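Local coordinates for translation initiation factor eif-2b-like protein (Chaetomium thermophilum, PDB 4ZEO) that is the delta subunit of the heterodecameric translation initiation factor eIF2B, and probably helps regulate guanine nucleotide exchange on eIF2 as part of the eIF2B regulatory subcomplex, at residues P157-V162 with L183-V188. Numbering follows the deposited sequence.
Sequences PAVLAV and LAFRKV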
ATOM      1  N   PRO A 157     -16.044 -18.485  -2.941  1.00 53.96           N
ATOM      2  CA  PRO A 157     -15.017 -19.051  -2.054  1.00 55.12           C
ATOM      3  C   PRO A 157     -13.658 -18.329  -2.098  1.00 55.63           C
ATOM      4  O   PRO A 157     -12.994 -18.245  -1.066  1.00 58.07           O
ATOM      5  CB  PRO A 157     -14.899 -20.509  -2.544  1.00 57.38           C
ATOM      6  CG  PRO A 157     -15.488 -20.509  -3.918  1.00 57.76           C
ATOM      7  CD  PRO A 157     -16.610 -19.518  -3.828  1.00 56.21           C
ATOM      8  N   ALA A 158     -13.257 -17.803  -3.251  1.00 52.65           N
ATOM      9  CA  ALA A 158     -12.000 -17.074  -3.332  1.00 48.70           C
ATOM     10  C   ALA A 158     -12.038 -15.841  -2.431  1.00 47.14           C
ATOM     11  O   ALA A 158     -11.058 -15.527  -1.753  1.00 48.87           O
ATOM     12  CB  ALA A 158     -11.703 -16.687  -4.768  1.00 44.64           C
ATOM     13  N   VAL A 159     -13.171 -15.150  -2.433  1.00 45.10           N
ATOM     14  CA  VAL A 159     -13.364 -13.963  -1.603  1.00 43.69           C
ATOM     15  C   VAL A 159     -13.405 -14.321  -0.111  1.00 46.20           C
ATOM     16  O   VAL A 159     -12.838 -13.632   0.728  1.00 46.89           O
ATOM     17  CB  VAL A 159     -14.671 -13.196  -2.038  1.00 36.69           C
ATOM     18  CG1 VAL A 159     -15.070 -12.100  -1.013  1.00 31.79           C
ATOM     19  CG2 VAL A 159     -14.494 -12.622  -3.465  1.00 32.64           C
ATOM     20  N   LEU A 160     -14.037 -15.438   0.198  1.00 48.52           N
ATOM     21  CA  LEU A 160     -14.146 -15.922   1.557  1.00 49.59           C
ATOM     22  C   LEU A 160     -12.752 -16.151   2.186  1.00 52.73           C
ATOM     23  O   LEU A 160     -12.478 -15.714   3.307  1.00 53.68           O
ATOM     24  CB  LEU A 160     -14.928 -17.223   1.538  1.00 51.45           C
ATOM     25  CG  LEU A 160     -15.477 -17.712   2.860  1.00 54.63           C
ATOM     26  CD1 LEU A 160     -16.669 -16.832   3.223  1.00 53.39           C
ATOM     27  CD2 LEU A 160     -15.845 -19.191   2.788  1.00 58.06           C
ATOM     28  N   ALA A 161     -11.870 -16.802   1.429  1.00 53.02           N
ATOM     29  CA  ALA A 161     -10.511 -17.077   1.871  1.00 54.63           C
ATOM     30  C   ALA A 161      -9.728 -15.782   2.070  1.00 54.18           C
ATOM     31  O   ALA A 161      -9.030 -15.631   3.069  1.00 56.20           O
ATOM     32  CB  ALA A 161      -9.801 -17.980   0.884  1.00 55.84           C
ATOM     33  N   VAL A 162      -9.837 -14.848   1.130  1.00 50.76           N
ATOM     34  CA  VAL A 162      -9.123 -13.579   1.268  1.00 48.05           C
ATOM     35  C   VAL A 162      -9.588 -12.771   2.484  1.00 47.79           C
ATOM     36  O   VAL A 162      -8.763 -12.229   3.215  1.00 48.15           O
ATOM     37  CB  VAL A 162      -9.250 -12.721  -0.009  1.00 45.36           C
ATOM     38  CG1 VAL A 162      -8.871 -11.272   0.255  1.00 43.94           C
ATOM     39  CG2 VAL A 162      -8.407 -13.315  -1.117  1.00 45.28           C
ATOM     40  N   LEU A 183      -7.448 -10.273  -7.268  1.00 41.48           N
ATOM     41  CA  LEU A 183      -7.344 -11.640  -7.765  1.00 43.98           C
ATOM     42  C   LEU A 183      -8.575 -12.485  -7.427  1.00 44.14           C
ATOM     43  O   LEU A 183      -9.009 -13.290  -8.240  1.00 50.09           O
ATOM     44  CB  LEU A 183      -6.095 -12.321  -7.214  1.00 46.28           C
ATOM     45  CG  LEU A 183      -4.762 -11.810  -7.748  1.00 46.79           C
ATOM     46  CD1 LEU A 183      -3.621 -12.503  -7.030  1.00 47.88           C
ATOM     47  CD2 LEU A 183      -4.665 -11.988  -9.258  1.00 48.14           C
ATOM     48  N   ALA A 184      -9.132 -12.314  -6.236  1.00 39.60           N
ATOM     49  CA  ALA A 184     -10.348 -13.035  -5.882  1.00 40.03           C
ATOM     50  C   ALA A 184     -11.502 -12.579  -6.774  1.00 41.99           C
ATOM     51  O   ALA A 184     -12.294 -13.407  -7.272  1.00 42.66           O
ATOM     52  CB  ALA A 184     -10.692 -12.836  -4.415  1.00 38.40           C
ATOM     53  N   PHE A 185     -11.590 -11.265  -6.973  1.00 40.77           N
ATOM     54  CA  PHE A 185     -12.604 -10.683  -7.858  1.00 41.72           C
ATOM     55  C   PHE A 185     -12.429 -11.209  -9.292  1.00 45.41           C
ATOM     56  O   PHE A 185     -13.384 -11.393 -10.045  1.00 47.44           O
ATOM     57  CB  PHE A 185     -12.516  -9.153  -7.877  1.00 39.00           C
ATOM     58  CG  PHE A 185     -13.097  -8.496  -6.666  1.00 37.68           C
ATOM     59  CD1 PHE A 185     -13.689  -9.247  -5.656  1.00 38.49           C
ATOM     60  CD2 PHE A 185     -13.123  -7.111  -6.565  1.00 36.37           C
ATOM     61  CE1 PHE A 185     -14.256  -8.617  -4.546  1.00 37.38           C
ATOM     62  CE2 PHE A 185     -13.696  -6.483  -5.456  1.00 34.87           C
ATOM     63  CZ  PHE A 185     -14.255  -7.234  -4.455  1.00 34.95           C
ATOM     64  N   ARG A 186     -11.184 -11.433  -9.670  1.00 46.11           N
ATOM     65  CA  ARG A 186     -10.896 -11.951 -10.978  1.00 49.95           C
ATOM     66  C   ARG A 186     -11.574 -13.319 -11.135  1.00 52.88           C
ATOM     67  O   ARG A 186     -12.205 -13.611 -12.158  1.00 54.22           O
ATOM     68  CB  ARG A 186      -9.386 -12.028 -11.172  1.00 52.42           C
ATOM     69  CG  ARG A 186      -8.946 -12.008 -12.602  1.00 56.40           C
ATOM     70  CD  ARG A 186      -7.462 -12.243 -12.728  1.00 57.32           C
ATOM     71  NE  ARG A 186      -7.060 -12.178 -14.121  1.00 59.37           N
ATOM     72  CZ  ARG A 186      -7.160 -13.215 -14.942  1.00 63.09           C
ATOM     73  NH1 ARG A 186      -7.646 -14.363 -14.485  1.00 63.13           N
ATOM     74  NH2 ARG A 186      -6.775 -13.112 -16.209  1.00 67.57           N
ATOM     75  N   LYS A 187     -11.466 -14.134 -10.092  1.00 53.96           N
ATOM     76  CA  LYS A 187     -12.076 -15.454 -10.074  1.00 56.14           C
ATOM     77  C   LYS A 187     -13.618 -15.356 -10.069  1.00 53.72           C
ATOM     78  O   LYS A 187     -14.307 -16.145 -10.713  1.00 56.86           O
ATOM     79  CB  LYS A 187     -11.580 -16.224  -8.853  1.00 57.97           C
ATOM     80  CG  LYS A 187     -10.176 -16.775  -8.983  1.00 61.88           C
ATOM     81  CD  LYS A 187      -9.820 -17.606  -7.767  1.00 64.92           C
ATOM     82  CE  LYS A 187      -8.324 -17.879  -7.644  1.00 68.64           C
ATOM     83  NZ  LYS A 187      -7.832 -18.968  -8.540  1.00 76.05           N
ATOM     84  N   VAL A 188     -14.148 -14.365  -9.358  1.00 48.94           N
ATOM     85  CA  VAL A 188     -15.593 -14.137  -9.291  1.00 46.04           C
ATOM     86  C   VAL A 188     -16.155 -13.867 -10.687  1.00 49.31           C
ATOM     87  O   VAL A 188     -17.169 -14.446 -11.076  1.00 51.75           O
ATOM     88  CB  VAL A 188     -15.926 -12.963  -8.349  1.00 41.56           C
ATOM     89  CG1 VAL A 188     -17.392 -12.582  -8.441  1.00 41.36           C
ATOM     90  CG2 VAL A 188     -15.538 -13.301  -6.928  1.00 38.91           C
TER
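A184 and A158 meet methyl to methyl where the antiparallel helices 174-191 and 157-168 come nearest. Their CB atoms lie 4.0 Å apart, and their CA atoms, 5.1 Å apart, are the nearest across the pair. The directions of the short segments differ by 163°. The methyl of A184 reaches the backbone of helix 157-168, with its CB in van der Waals contact 3.8 Å from O of A158. That carbonyl oxygen accepts the helical hydrogen bond from N of V162.

V159 flanks the alanine pair. Its CG1 is anti to the backbone N (chi1 168°), which leaves CG2 beside that N and turned to helix 174-191. CG2 of V159 meets CG2 of V188 at 3.7 Å, the two side chains crossing at a slant. The same V159 methyl touches CB of A184 and sits at the edge of the F185 ring, near its plane, with CD1 of F185 4.1 Å away. F185 starts out pointing away from helix 157-168, and only one edge of its ring returns to the contact. One turn on from A158, V162 places its CG2 4.0 Å from CB of A184.

K187 borders the contact on its exposed side. Its aliphatic chain runs alongside A158, with CD 3.7 Å from CB of A158. The chain then bends at its last torsion (chi4 -79°), and the ammonium end leads away.

The contact joins two helices within the N-terminal helical part of the subunit. Helix 200-219 also packs on this region, through Q212 against V159 and F185 and V208 against V188. No hydrogen bond or salt bridge links the two segments, so the contact rests on apolar packing; the small alanines let the axes come within 8.4 Å.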